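Local coordinates for probable glutamine-binding lipoprotein GlnH (GLNBP) (Mycobacterium tuberculosis, PDB 6H20), which probably captures acidic amino acids, aspartate in particular, and asparagine outside the cell as a solute-binding lipoprotein that regulates protein kinase G signalling, at residues V79-E84 / E255-D260. Sequence-based numbering, arbitrary orientation.
Sequences VDIAGE and ERIRND
E84 and I257 have the nearest CA atoms, 7.9 Å apart, of two steeply crossed helical segments, 79-84 and 255-259, with axes 11.4 Å apart and N-to-C directions 117° apart. At that spacing the contact is carried largely by side chains. Among the apolar groups, I81 and I257 cross at about a right angle, their CD1 methyls 3.6 Å apart. I257 CG1 sits between its own backbone N and C (chi1 68°), which leaves CG2 to lie against CB and CG of E84 and one face of the R256 guanidinium, offset toward its rim. Beside them, R256 NH2 donates an almost straight salt-bridge hydrogen bond (2.8 Å) to the anti lone pair of E84 OE1; the OE1 atom is in the guanidinium plane, though the carboxylate is turned 59° from it. A water donates to OE1 and accepts from R256 NH1, bridging the same pair. NH1 also forms a salt bridge to D260 OD2 (2.9 Å), so E84, R256 and D260 make one network. D88, farther along helix 77-90, takes R256 NE, probably helping fix the guanidinium's rotation. This is helix packing within a family 3 solute-binding protein, I81's side chain about 14 Å from the bound asparagine. Helix 262-270 packs against both segments, while A82 rests on strand 53-57.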
ATOM      1  N   VAL A  79       0.858  -9.944   1.375  1.00 14.71           N
ATOM      2  CA  VAL A  79       0.733 -11.151   2.191  1.00 15.97           C
ATOM      3  C   VAL A  79       2.080 -11.855   2.304  1.00 18.82           C
ATOM      4  O   VAL A  79       2.486 -12.300   3.391  1.00 17.33           O
ATOM      5  CB  VAL A  79      -0.336 -12.072   1.577  1.00 16.89           C
ATOM      6  CG1 VAL A  79      -0.400 -13.379   2.342  1.00 20.90           C
ATOM      7  CG2 VAL A  79      -1.677 -11.366   1.576  1.00 19.04           C
ATOM      8  N   ASP A  80       2.798 -11.954   1.185  1.00 14.94           N
ATOM      9  CA  ASP A  80       4.075 -12.657   1.176  1.00 15.10           C
ATOM     10  C   ASP A  80       5.140 -11.890   1.947  1.00 17.02           C
ATOM     11  O   ASP A  80       5.950 -12.507   2.649  1.00 17.21           O
ATOM     12  CB  ASP A  80       4.499 -12.954  -0.264  1.00 16.39           C
ATOM     13  CG  ASP A  80       3.690 -14.082  -0.887  1.00 17.91           C
ATOM     14  OD1 ASP A  80       2.994 -14.821  -0.152  1.00 23.63           O
ATOM     15  OD2 ASP A  80       3.750 -14.224  -2.127  1.00 20.38           O
ATOM     16  N   ILE A  81       5.146 -10.554   1.842  1.00 13.46           N
ATOM     17  CA  ILE A  81       6.059  -9.739   2.653  1.00 13.91           C
ATOM     18  C   ILE A  81       5.814 -10.002   4.134  1.00 13.42           C
ATOM     19  O   ILE A  81       6.750 -10.258   4.907  1.00 15.35           O
ATOM     20  CB  ILE A  81       5.912  -8.242   2.312  1.00 14.94           C
ATOM     21  CG1 ILE A  81       6.437  -7.942   0.906  1.00 15.26           C
ATOM     22  CG2 ILE A  81       6.634  -7.403   3.368  1.00 17.64           C
ATOM     23  CD1 ILE A  81       7.961  -8.062   0.754  1.00 16.93           C
ATOM     24  N   ALA A  82       4.539  -9.981   4.543  1.00 14.80           N
ATOM     25  CA  ALA A  82       4.201 -10.251   5.940  1.00 14.90           C
ATOM     26  C   ALA A  82       4.642 -11.646   6.345  1.00 15.15           C
ATOM     27  O   ALA A  82       5.124 -11.851   7.466  1.00 16.90           O
ATOM     28  CB  ALA A  82       2.690 -10.080   6.175  1.00 16.25           C
ATOM     29  N   GLY A  83       4.508 -12.615   5.438  1.00 16.24           N
ATOM     30  CA  GLY A  83       4.917 -13.971   5.752  1.00 16.15           C
ATOM     31  C   GLY A  83       6.408 -14.104   5.987  1.00 16.94           C
ATOM     32  O   GLY A  83       6.838 -14.982   6.735  1.00 18.86           O
ATOM     33  N   GLU A  84       7.213 -13.250   5.343  1.00 14.80           N
ATOM     34  CA  GLU A  84       8.653 -13.285   5.590  1.00 16.41           C
ATOM     35  C   GLU A  84       8.996 -12.773   6.986  1.00 17.98           C
ATOM     36  O   GLU A  84       9.921 -13.291   7.629  1.00 18.54           O
ATOM     37  CB  GLU A  84       9.398 -12.507   4.508  1.00 16.19           C
ATOM     38  CG  GLU A  84       9.306 -13.142   3.125  1.00 16.01           C
ATOM     39  CD  GLU A  84       9.799 -14.571   3.092  1.00 20.56           C
ATOM     40  OE1 GLU A  84      10.817 -14.864   3.767  1.00 22.21           O
ATOM     41  OE2 GLU A  84       9.169 -15.407   2.406  1.00 25.66           O
ATOM     42  N   GLU A 255      16.224  -6.436   5.122  1.00 14.78           N
ATOM     43  CA  GLU A 255      17.607  -6.664   4.695  1.00 15.16           C
ATOM     44  C   GLU A 255      17.800  -8.093   4.209  1.00 14.29           C
ATOM     45  O   GLU A 255      18.435  -8.329   3.169  1.00 17.33           O
ATOM     46  CB  GLU A 255      18.586  -6.386   5.841  1.00 16.26           C
ATOM     47  CG  GLU A 255      18.771  -4.911   6.196  1.00 19.87           C
ATOM     48  CD  GLU A 255      19.700  -4.180   5.240  1.00 23.36           C
ATOM     49  OE1 GLU A 255      20.356  -4.837   4.392  1.00 23.26           O
ATOM     50  OE2 GLU A 255      19.784  -2.941   5.350  1.00 21.47           O
ATOM     51  N   ARG A 256      17.250  -9.067   4.939  1.00 15.26           N
ATOM     52  CA  ARG A 256      17.376 -10.452   4.494  1.00 15.23           C
ATOM     53  C   ARG A 256      16.790 -10.648   3.103  1.00 16.95           C
ATOM     54  O   ARG A 256      17.460 -11.184   2.214  1.00 17.47           O
ATOM     55  CB  ARG A 256      16.726 -11.419   5.478  1.00 15.11           C
ATOM     56  CG  ARG A 256      16.924 -12.850   5.009  1.00 15.27           C
ATOM     57  CD  ARG A 256      16.317 -13.852   5.955  1.00 16.36           C
ATOM     58  NE  ARG A 256      14.877 -13.705   6.191  1.00 17.01           N
ATOM     59  CZ  ARG A 256      13.924 -14.116   5.353  1.00 18.52           C
ATOM     60  NH1 ARG A 256      14.241 -14.657   4.180  1.00 19.81           N
ATOM     61  NH2 ARG A 256      12.644 -13.979   5.688  1.00 19.83           N
ATOM     62  N   ILE A 257      15.541 -10.225   2.890  1.00 15.31           N
ATOM     63  CA  ILE A 257      14.893 -10.559   1.619  1.00 14.58           C
ATOM     64  C   ILE A 257      15.457  -9.751   0.454  1.00 16.09           C
ATOM     65  O   ILE A 257      15.434 -10.217  -0.694  1.00 19.00           O
ATOM     66  CB  ILE A 257      13.355 -10.505   1.703  1.00 15.47           C
ATOM     67  CG1 ILE A 257      12.854  -9.073   1.902  1.00 15.91           C
ATOM     68  CG2 ILE A 257      12.850 -11.450   2.778  1.00 18.26           C
ATOM     69  CD1 ILE A 257      11.312  -8.942   1.723  1.00 18.73           C
ATOM     70  N   ARG A 258      15.961  -8.536   0.701  1.00 16.95           N
ATOM     71  CA  ARG A 258      16.594  -7.803  -0.396  1.00 17.05           C
ATOM     72  C   ARG A 258      17.857  -8.496  -0.882  1.00 20.37           C
ATOM     73  O   ARG A 258      18.227  -8.355  -2.053  1.00 22.81           O
ATOM     74  CB  ARG A 258      16.948  -6.377   0.015  1.00 19.38           C
ATOM     75  CG  ARG A 258      15.749  -5.482   0.262  1.00 22.03           C
ATOM     76  CD  ARG A 258      16.208  -4.041   0.356  1.00 22.27           C
ATOM     77  NE  ARG A 258      15.209  -3.163   0.955  1.00 20.48           N
ATOM     78  CZ  ARG A 258      15.112  -2.904   2.260  1.00 19.78           C
ATOM     79  NH1 ARG A 258      15.946  -3.470   3.136  1.00 21.97           N
ATOM     80  NH2 ARG A 258      14.173  -2.079   2.697  1.00 18.35           N
ATOM     81  N   ASN A 259      18.524  -9.249  -0.008  1.00 19.20           N
ATOM     82  CA  ASN A 259      19.841  -9.790  -0.310  1.00 19.90           C
ATOM     83  C   ASN A 259      19.857 -11.292  -0.556  1.00 22.24           C
ATOM     84  O   ASN A 259      20.839 -11.798  -1.114  1.00 25.55           O
ATOM     85  CB  ASN A 259      20.799  -9.449   0.838  1.00 19.49           C
ATOM     86  CG  ASN A 259      21.229  -8.023   0.787  1.00 19.51           C
ATOM     87  OD1 ASN A 259      22.086  -7.662  -0.029  1.00 26.38           O
ATOM     88  ND2 ASN A 259      20.629  -7.185   1.615  1.00 18.14           N
ATOM     89  N   ASP A 260      18.820 -12.022  -0.157  1.00 19.57           N
ATOM     90  CA  ASP A 260      18.833 -13.471  -0.295  1.00 17.61           C
ATOM     91  C   ASP A 260      18.023 -13.963  -1.483  1.00 19.83           C
ATOM     92  O   ASP A 260      17.807 -15.170  -1.612  1.00 25.30           O
ATOM     93  CB  ASP A 260      18.438 -14.172   1.013  1.00 18.79           C
ATOM     94  CG  ASP A 260      16.937 -14.157   1.298  1.00 20.41           C
ATOM     95  OD1 ASP A 260      16.129 -13.599   0.505  1.00 19.03           O
ATOM     96  OD2 ASP A 260      16.541 -14.731   2.344  1.00 19.97           O
TER
HETATM   97  O   HOH W   1      12.577 -16.344   2.197  1.00 39.09           O